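Local coordinates for protein 3-polyprenyl-4-hydroxybenzoate decarboxylase and related decarboxylases (Pelotomaculum thermopropionicum, PDB 6H6X) that catalyses the reversible decarboxylation of 2,5-furandicarboxylic acid to 2-furoic acid, using prenylated FMN with manganese and potassium ions, at residues A10-K15 / R64-A69; K226-D231 / A277-R282; R348-A353 / V363-H368. The protein carries 8 engineered substitutions. All blocks are in the same frame, centred on the assembly; numbering follows the deposited sequence. Where two conformers were deposited one is given.

Contact 1: A10-K15 / R64-A69; sequences AFLEGK and RELFAA
F11 and L12 of helix 5-14 meet L66 and A69 of helix 64-70 in an apolar contact. Three pairs of side chains carry it, and no hydrogen bond or salt bridge runs between the two segments.

The aromatic part is the F11 ring. Its CG lies anti to the backbone N (chi1 180°), which sends the ring out toward helix 64-70. The far end of the ring does the touching. F11 CZ is 3.7 Å from A69 CB, and the methyl comes to the ring obliquely. L66 approaches from another direction. Its CD2 sits at the ring edge, near the ring plane, 4.2 Å from F11 CE2.

The aliphatic part is L12 against L66. The two leucines cross obliquely, with L12 CD2 4.0 Å from L66 CD1. Both CB atoms point to one side of the line between the helices, and the branched ends close the distance. L66 therefore serves two neighbours, one methyl at the edge of the F11 ring and both methyls near L12 CD2.

The helix segments are 12.3 Å apart at the axes and run at 134° to each other. F11 and the two leucines span most of the gap, and A69 offers only its methyl. The interface is small, 153 Å² in all, and L12 is its buried member.

Both segments belong to the N-terminal family region. The F11 ring also meets W8, and L12 rests on L18 of strand 18-21. A68 touches V75 of helix 75-87. F67 packs on M78 of that helix and carries the packing on to helix 294-315, beyond this region.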
loop_
_atom_site.group_PDB
_atom_site.type_symbol
_atom_site.label_atom_id
_atom_site.label_comp_id
_atom_site.label_asym_id
_atom_site.label_seq_id
_atom_site.Cartn_x
_atom_site.Cartn_y
_atom_site.Cartn_z
ATOM N N ALA B 10 -0.240 -22.091 -21.794
ATOM C CA ALA B 10 -1.515 -22.820 -21.783
ATOM C C ALA B 10 -2.134 -22.775 -20.397
ATOM O O ALA B 10 -3.303 -22.418 -20.259
ATOM C CB ALA B 10 -1.329 -24.273 -22.246
ATOM N N PHE B 11 -1.350 -23.116 -19.378
ATOM C CA PHE B 11 -1.760 -22.957 -17.967
ATOM C C PHE B 11 -2.280 -21.549 -17.645
ATOM O O PHE B 11 -3.314 -21.409 -16.994
ATOM C CB PHE B 11 -0.583 -23.305 -17.066
ATOM C CG PHE B 11 -0.864 -23.180 -15.587
ATOM C CD1 PHE B 11 -1.449 -24.230 -14.878
ATOM C CD2 PHE B 11 -0.478 -22.036 -14.890
ATOM C CE1 PHE B 11 -1.686 -24.132 -13.512
ATOM C CE2 PHE B 11 -0.709 -21.927 -13.531
ATOM C CZ PHE B 11 -1.322 -22.973 -12.839
ATOM N N LEU B 12 -1.596 -20.501 -18.110
ATOM C CA LEU B 12 -2.073 -19.131 -17.841
ATOM C C LEU B 12 -3.399 -18.828 -18.569
ATOM O O LEU B 12 -4.281 -18.173 -18.002
ATOM C CB LEU B 12 -1.032 -18.065 -18.241
ATOM C CG LEU B 12 0.333 -17.965 -17.574
ATOM C CD1 LEU B 12 1.159 -16.918 -18.302
ATOM C CD2 LEU B 12 0.189 -17.576 -16.131
ATOM N N GLU B 13 -3.522 -19.270 -19.822
ATOM C CA GLU B 13 -4.732 -19.000 -20.639
ATOM C C GLU B 13 -6.001 -19.579 -19.991
ATOM O O GLU B 13 -6.989 -18.872 -19.821
ATOM C CB GLU B 13 -4.573 -19.530 -22.071
ATOM C CG GLU B 13 -5.483 -18.851 -23.104
ATOM C CD GLU B 13 -4.789 -18.592 -24.442
ATOM O OE1 GLU B 13 -4.096 -19.507 -24.936
ATOM O OE2 GLU B 13 -4.928 -17.479 -25.010
ATOM N N GLY B 14 -5.932 -20.841 -19.580
ATOM C CA GLY B 14 -7.041 -21.525 -18.915
ATOM C C GLY B 14 -7.367 -21.017 -17.523
ATOM O O GLY B 14 -8.405 -21.377 -16.946
ATOM N N LYS B 15 -6.479 -20.201 -16.969
ATOM C CA LYS B 15 -6.733 -19.509 -15.718
ATOM C C LYS B 15 -7.178 -18.045 -15.949
ATOM O O LYS B 15 -7.308 -17.292 -14.989
ATOM C CB LYS B 15 -5.466 -19.565 -14.856
ATOM C CG LYS B 15 -5.710 -19.591 -13.358
ATOM C CD LYS B 15 -5.397 -20.945 -12.721
ATOM C CE LYS B 15 -5.515 -20.850 -11.205
ATOM N NZ LYS B 15 -4.649 -21.821 -10.477
ATOM N N ARG B 64 3.104 -14.120 -6.309
ATOM C CA ARG B 64 3.619 -15.311 -5.653
ATOM C C ARG B 64 2.793 -16.589 -5.890
ATOM O O ARG B 64 3.359 -17.682 -5.827
ATOM C CB ARG B 64 3.820 -14.996 -4.180
ATOM C CG ARG B 64 5.084 -14.237 -3.993
ATOM C CD ARG B 64 4.823 -13.228 -2.905
ATOM N NE ARG B 64 4.596 -11.857 -3.372
ATOM C CZ ARG B 64 5.541 -10.943 -3.289
ATOM N NH1 ARG B 64 6.706 -11.349 -2.831
ATOM N NH2 ARG B 64 5.344 -9.675 -3.659
ATOM N N GLU B 65 1.500 -16.451 -6.173
ATOM C CA GLU B 65 0.636 -17.601 -6.499
ATOM C C GLU B 65 1.111 -18.290 -7.796
ATOM O O GLU B 65 1.341 -19.492 -7.786
ATOM C CB GLU B 65 -0.843 -17.173 -6.574
ATOM N N LEU B 66 1.389 -17.509 -8.848
ATOM C CA LEU B 66 1.927 -18.058 -10.088
ATOM C C LEU B 66 3.292 -18.637 -9.953
ATOM O O LEU B 66 3.527 -19.708 -10.477
ATOM C CB LEU B 66 1.872 -17.049 -11.215
ATOM C CG LEU B 66 0.422 -16.732 -11.573
ATOM C CD1 LEU B 66 0.376 -15.623 -12.588
ATOM C CD2 LEU B 66 -0.288 -17.965 -12.093
ATOM N N PHE B 67 4.207 -18.020 -9.215
ATOM C CA PHE B 67 5.499 -18.676 -9.054
ATOM C C PHE B 67 5.381 -19.953 -8.261
ATOM O O PHE B 67 6.137 -20.891 -8.486
ATOM C CB PHE B 67 6.551 -17.742 -8.419
ATOM C CG PHE B 67 7.154 -16.767 -9.398
ATOM C CD1 PHE B 67 8.165 -17.171 -10.245
ATOM C CD2 PHE B 67 6.727 -15.476 -9.453
ATOM C CE1 PHE B 67 8.727 -16.286 -11.155
ATOM C CE2 PHE B 67 7.301 -14.568 -10.350
ATOM C CZ PHE B 67 8.301 -14.972 -11.200
ATOM N N ALA B 68 4.466 -19.998 -7.303
ATOM C CA ALA B 68 4.213 -21.271 -6.562
ATOM C C ALA B 68 3.677 -22.343 -7.509
ATOM O O ALA B 68 4.212 -23.436 -7.566
ATOM C CB ALA B 68 3.255 -21.088 -5.430
ATOM N N ALA B 69 2.663 -22.014 -8.276
ATOM C CA ALA B 69 2.199 -22.903 -9.366
ATOM C C ALA B 69 3.346 -23.381 -10.294
ATOM O O ALA B 69 3.467 -24.581 -10.574
ATOM C CB ALA B 69 1.132 -22.218 -10.170
#

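Contact 2: K226-D231 / A277-R282; sequences KCETVD and AVTHRR
E228 and T229 lie against A277 and T279 in a light van der Waals contact between a loop and a strand. The loop links strands 223-226 and 233-235. A277 and T279 belong to the last part of the long strand 264-280, in the Rift-related region. No hydrogen bond runs between the two segments, and 118 Å² is buried.

A277 and T279 are two apart on the strand, and both point their CB atoms toward the loop. T229 meets the A277 methyl with both its branches, T229 CG2 and T229 OG1 each lying 3.9 Å from A277 CB. The hydroxyl also bonds E243 and T276. E228 uses its CG, 4.1 Å from T279 CG2. Its chain then bends at chi2 (-63°), and its carboxylate forms a salt bridge with K103. The hydroxyl of T279 is also engaged elsewhere, with the backbone O of V102. The polar ends of E228 and T279 thus have partners beyond the contact, and between these two residues only carbon atoms touch.

The loop has its own brace. K226 NZ and D231 OD1 form a salt bridge of 2.8 Å, and the lysine meets the oxygen nearly along its C-O axis.

E243 of strand 240-246 ties loop and strand together. Its carboxylate bonds T229 OG1 and the backbone N of E228, while its backbone pairs with A277. On its other edge, strand 264-280 pairs with strand 105-107, through V278 with I107 and H280 with C105. V278 and H280 turn to helix 113-116.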
loop_
_atom_site.group_PDB
_atom_site.type_symbol
_atom_site.label_atom_id
_atom_site.label_comp_id
_atom_site.label_asym_id
_atom_site.label_seq_id
_atom_site.Cartn_x
_atom_site.Cartn_y
_atom_site.Cartn_z
ATOM N N LYS B 226 22.908 -30.339 -27.078
ATOM C CA LYS B 226 24.184 -29.681 -27.366
ATOM C C LYS B 226 23.965 -28.577 -28.362
ATOM O O LYS B 226 23.139 -28.721 -29.264
ATOM C CB LYS B 226 25.197 -30.634 -28.018
ATOM C CG LYS B 226 25.701 -31.775 -27.183
ATOM C CD LYS B 226 26.442 -31.379 -25.916
ATOM C CE LYS B 226 27.805 -30.857 -26.201
ATOM N NZ LYS B 226 28.540 -30.787 -24.889
ATOM N N CYS B 227 24.745 -27.514 -28.218
ATOM C CA CYS B 227 24.778 -26.400 -29.175
ATOM C C CYS B 227 25.516 -26.775 -30.440
ATOM O O CYS B 227 26.338 -27.676 -30.444
ATOM C CB CYS B 227 25.464 -25.193 -28.525
ATOM S SG CYS B 227 24.375 -24.392 -27.307
ATOM N N GLU B 228 25.227 -26.057 -31.509
ATOM C CA GLU B 228 25.874 -26.275 -32.817
ATOM C C GLU B 228 27.339 -25.868 -32.851
ATOM O O GLU B 228 28.161 -26.624 -33.347
ATOM C CB GLU B 228 25.153 -25.483 -33.921
ATOM C CG GLU B 228 23.685 -25.845 -34.133
ATOM C CD GLU B 228 23.486 -27.275 -34.582
ATOM O OE1 GLU B 228 24.070 -27.653 -35.626
ATOM O OE2 GLU B 228 22.743 -28.017 -33.889
ATOM N N THR B 229 27.658 -24.666 -32.366
ATOM C CA THR B 229 28.966 -24.041 -32.606
ATOM C C THR B 229 29.795 -23.832 -31.358
ATOM O O THR B 229 30.886 -23.284 -31.436
ATOM C CB THR B 229 28.777 -22.668 -33.276
ATOM O OG1 THR B 229 28.065 -21.772 -32.406
ATOM C CG2 THR B 229 27.999 -22.846 -34.573
ATOM N N VAL B 230 29.276 -24.252 -30.201
ATOM C CA VAL B 230 29.994 -24.125 -28.943
ATOM C C VAL B 230 29.707 -25.337 -28.085
ATOM O O VAL B 230 28.672 -25.971 -28.236
ATOM C CB VAL B 230 29.579 -22.833 -28.188
ATOM C CG1 VAL B 230 30.066 -21.598 -28.938
ATOM C CG2 VAL B 230 28.054 -22.774 -27.966
ATOM N N ASP B 231 30.603 -25.619 -27.155
ATOM C CA ASP B 231 30.517 -26.804 -26.296
ATOM C C ASP B 231 29.765 -26.458 -25.008
ATOM O O ASP B 231 30.323 -26.389 -23.906
ATOM C CB ASP B 231 31.931 -27.329 -25.999
ATOM C CG ASP B 231 31.923 -28.673 -25.268
ATOM O OD1 ASP B 231 30.960 -29.463 -25.413
ATOM O OD2 ASP B 231 32.906 -28.921 -24.536
ATOM N N ALA B 277 25.800 -18.344 -33.852
ATOM C CA ALA B 277 24.638 -19.038 -34.359
ATOM C C ALA B 277 23.388 -18.716 -33.562
ATOM O O ALA B 277 23.469 -18.316 -32.417
ATOM C CB ALA B 277 24.870 -20.555 -34.326
ATOM N N VAL B 278 22.240 -18.967 -34.175
ATOM C CA VAL B 278 20.963 -18.789 -33.594
ATOM C C VAL B 278 20.154 -19.984 -33.992
ATOM O O VAL B 278 20.119 -20.286 -35.140
ATOM C CB VAL B 278 20.227 -17.545 -34.167
ATOM C CG1 VAL B 278 18.780 -17.497 -33.684
ATOM C CG2 VAL B 278 20.953 -16.262 -33.793
ATOM N N THR B 279 19.462 -20.639 -33.053
ATOM C CA THR B 279 18.510 -21.705 -33.387
ATOM C C THR B 279 17.218 -21.418 -32.702
ATOM O O THR B 279 17.178 -20.811 -31.622
ATOM C CB THR B 279 19.013 -23.149 -32.996
ATOM O OG1 THR B 279 18.883 -23.380 -31.588
ATOM C CG2 THR B 279 20.485 -23.346 -33.351
ATOM N N HIS B 280 16.134 -21.858 -33.304
ATOM C CA HIS B 280 14.848 -21.602 -32.739
ATOM C C HIS B 280 13.829 -22.584 -33.168
ATOM O O HIS B 280 14.006 -23.276 -34.159
ATOM C CB HIS B 280 14.385 -20.143 -33.000
ATOM C CG HIS B 280 14.214 -19.771 -34.432
ATOM N ND1 HIS B 280 13.060 -20.038 -35.143
ATOM C CD2 HIS B 280 15.039 -19.112 -35.278
ATOM C CE1 HIS B 280 13.199 -19.574 -36.380
ATOM N NE2 HIS B 280 14.401 -19.022 -36.490
ATOM N N ARG B 281 12.761 -22.671 -32.388
ATOM C CA ARG B 281 11.559 -23.300 -32.846
ATOM C C ARG B 281 11.011 -22.630 -34.117
ATOM O O ARG B 281 11.167 -21.386 -34.377
ATOM C CB ARG B 281 10.454 -23.195 -31.818
ATOM C CG ARG B 281 10.608 -24.079 -30.620
ATOM C CD ARG B 281 9.441 -23.873 -29.728
ATOM N NE ARG B 281 9.576 -24.605 -28.502
ATOM C CZ ARG B 281 8.791 -25.616 -28.090
ATOM N NH1 ARG B 281 7.772 -26.070 -28.804
ATOM N NH2 ARG B 281 9.043 -26.205 -26.915
ATOM N N ARG B 282 10.323 -23.472 -34.873
ATOM C CA ARG B 282 9.489 -23.028 -35.956
ATOM C C ARG B 282 8.446 -22.124 -35.324
ATOM O O ARG B 282 7.728 -22.540 -34.387
ATOM C CB ARG B 282 8.810 -24.238 -36.633
ATOM C CG ARG B 282 7.948 -23.932 -37.865
ATOM C CD ARG B 282 7.645 -25.193 -38.681
ATOM N NE ARG B 282 8.884 -25.826 -39.172
ATOM C CZ ARG B 282 9.478 -26.925 -38.674
ATOM N NH1 ARG B 282 8.967 -27.616 -37.630
ATOM N NH2 ARG B 282 10.616 -27.340 -39.233
#

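Contact 3: R348-A353 / V363-H368. Engineered in segment 348-353: R348 (natural residue Asn), D351 (natural residue Phe).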
loop_
_atom_site.group_PDB
_atom_site.type_symbol
_atom_site.label_atom_id
_atom_site.label_comp_id
_atom_site.label_asym_id
_atom_site.label_seq_id
_atom_site.Cartn_x
_atom_site.Cartn_y
_atom_site.Cartn_z
ATOM N N ARG B 348 17.751 -10.459 17.128
ATOM C CA ARG B 348 18.400 -11.595 16.463
ATOM C C ARG B 348 17.875 -11.772 15.012
ATOM O O ARG B 348 18.642 -12.040 14.120
ATOM C CB ARG B 348 18.194 -12.891 17.266
ATOM C CG ARG B 348 18.935 -12.918 18.623
ATOM C CD ARG B 348 18.472 -14.093 19.507
ATOM N NE ARG B 348 18.789 -15.384 18.890
ATOM C CZ ARG B 348 20.016 -15.934 18.813
ATOM N NH1 ARG B 348 21.093 -15.329 19.338
ATOM N NH2 ARG B 348 20.179 -17.107 18.207
ATOM N N ALA B 349 16.576 -11.647 14.795
ATOM C CA ALA B 349 16.024 -11.720 13.431
ATOM C C ALA B 349 16.625 -10.561 12.570
ATOM O O ALA B 349 17.079 -10.775 11.468
ATOM C CB ALA B 349 14.502 -11.666 13.471
ATOM N N ILE B 350 16.729 -9.371 13.158
ATOM C CA ILE B 350 17.312 -8.229 12.476
ATOM C C ILE B 350 18.765 -8.454 12.093
ATOM O O ILE B 350 19.142 -8.198 10.927
ATOM C CB ILE B 350 17.152 -6.918 13.273
ATOM C CG1 ILE B 350 15.690 -6.476 13.239
ATOM C CG2 ILE B 350 18.077 -5.800 12.735
ATOM C CD1 ILE B 350 15.317 -5.477 14.326
ATOM N N ASP B 351 19.567 -8.925 13.046
ATOM C CA ASP B 351 20.995 -9.194 12.813
ATOM C C ASP B 351 21.188 -10.262 11.721
ATOM O O ASP B 351 22.068 -10.161 10.886
ATOM C CB ASP B 351 21.729 -9.590 14.126
ATOM N N ALA B 352 20.342 -11.280 11.727
ATOM C CA ALA B 352 20.358 -12.334 10.721
ATOM C C ALA B 352 19.952 -11.816 9.328
ATOM O O ALA B 352 20.536 -12.220 8.343
ATOM C CB ALA B 352 19.448 -13.457 11.148
ATOM N N ALA B 353 18.950 -10.933 9.236
ATOM C CA ALA B 353 18.574 -10.380 7.940
ATOM C C ALA B 353 19.751 -9.596 7.319
ATOM O O ALA B 353 20.056 -9.777 6.134
ATOM C CB ALA B 353 17.324 -9.572 8.050
ATOM N N VAL B 363 14.796 -3.381 7.903
ATOM C CA VAL B 363 14.163 -4.608 8.365
ATOM C C VAL B 363 13.095 -4.226 9.360
ATOM O O VAL B 363 13.384 -3.468 10.299
ATOM C CB VAL B 363 15.184 -5.518 9.030
ATOM C CG1 VAL B 363 14.579 -6.860 9.436
ATOM C CG2 VAL B 363 16.336 -5.717 8.084
ATOM N N VAL B 364 11.866 -4.657 9.129
ATOM C CA VAL B 364 10.876 -4.650 10.169
ATOM C C VAL B 364 10.434 -6.033 10.662
ATOM O O VAL B 364 10.182 -6.943 9.844
ATOM C CB VAL B 364 9.734 -3.624 10.010
ATOM C CG1 VAL B 364 9.853 -2.651 8.838
ATOM C CG2 VAL B 364 8.368 -4.103 10.330
ATOM N N VAL B 365 10.375 -6.187 11.995
ATOM C CA VAL B 365 9.968 -7.472 12.624
ATOM C C VAL B 365 8.572 -7.297 13.214
ATOM O O VAL B 365 8.319 -6.325 13.871
ATOM C CB VAL B 365 10.952 -7.955 13.723
ATOM C CG1 VAL B 365 10.521 -9.323 14.292
ATOM C CG2 VAL B 365 12.361 -8.049 13.179
ATOM N N VAL B 366 7.662 -8.208 12.935
ATOM C CA VAL B 366 6.316 -8.151 13.466
ATOM C C VAL B 366 5.914 -9.522 14.041
ATOM O O VAL B 366 6.564 -10.529 13.783
ATOM C CB VAL B 366 5.277 -7.729 12.434
ATOM C CG1 VAL B 366 5.619 -6.341 11.918
ATOM C CG2 VAL B 366 5.241 -8.714 11.263
ATOM N N ASP B 367 4.840 -9.530 14.820
ATOM C CA ASP B 367 4.293 -10.757 15.350
ATOM C C ASP B 367 3.619 -11.602 14.246
ATOM O O ASP B 367 3.156 -11.082 13.225
ATOM C CB ASP B 367 3.300 -10.406 16.473
ATOM C CG ASP B 367 4.009 -9.803 17.713
ATOM O OD1 ASP B 367 4.918 -10.475 18.270
ATOM O OD2 ASP B 367 3.710 -8.652 18.109
ATOM N N HIS B 368 3.577 -12.911 14.484
ATOM C CA HIS B 368 3.031 -13.927 13.548
ATOM C C HIS B 368 1.656 -13.647 13.000
ATOM O O HIS B 368 1.359 -14.043 11.886
ATOM C CB HIS B 368 3.081 -15.365 14.164
ATOM C CG HIS B 368 2.229 -15.560 15.401
ATOM N ND1 HIS B 368 1.166 -16.444 15.453
ATOM C CD2 HIS B 368 2.298 -14.999 16.635
ATOM C CE1 HIS B 368 0.611 -16.403 16.655
ATOM N NE2 HIS B 368 1.287 -15.545 17.397
#
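I350 of helix 345-356 packs on V363 and V365 of strand 362-367, and these three side chains form the tight part of the contact. The nearest pair is I350 CG1 with V365 CG2, 3.7 Å apart. I350 CD1 also reaches V365 CG2, at 4.1 Å. The same CG1 of I350 is also 4.0 Å from V363 CG1, and the side chains of I350 and V363 run past each other in opposite directions. With chi1 at -72°, I350 places CG1 opposite its own carbonyl carbon, and this branch rests over both valines.

Two alanines complete the contact. A353 CB is 4.0 Å from V363 CG2. A349 CB lies a little farther off, 4.2 Å from V365 CG2. Their small size lets the helix sit close, with the helix and strand segments 8.7 Å apart at the axes and running at 145° to each other. All five touching residues are buried.

The solvent side of the helix is limited to D351 and R348. D351, an engineered residue modelled only to CB, is partly exposed and points away from the strand. R348, also engineered, is exposed, and its NH2 bonds the backbone O of N315. A352, by contrast, is buried against V312 and N315 of helix 294-315. At the end of the strand, H368 is exposed too.

Helix 345-356 is the crossover helix of a beta-alpha-beta unit between strands 333-338 and 362-367. V365 also touches T420, a calcium ligand, and its side chain is about 8 Å from the calcium ion. Across the two segments, however, only methyl and methylene groups meet. The join therefore depends on close fit and burial of hydrocarbon, with no polar bond to set its direction.

The contacts follow one another along the chain, each closing before the next opens. They fall in the N-terminal, Rift-related and C-terminal family regions in turn. The centre of contact 1 is about 29 Å from that of contact 2 and about 31 Å from that of contact 3. Contacts 2 and 3 are about 47 Å apart, centre to centre, on opposite sides of the chain's centre. None touches another. Helix 294-315 is a shared neighbour of contacts 1 and 3, through F67 in one and A352 and A353 in the other. Each contact thus joins elements of its own region, away from the bound prenylated FMN in contacts 1 and 2 and near the calcium site in contact 3.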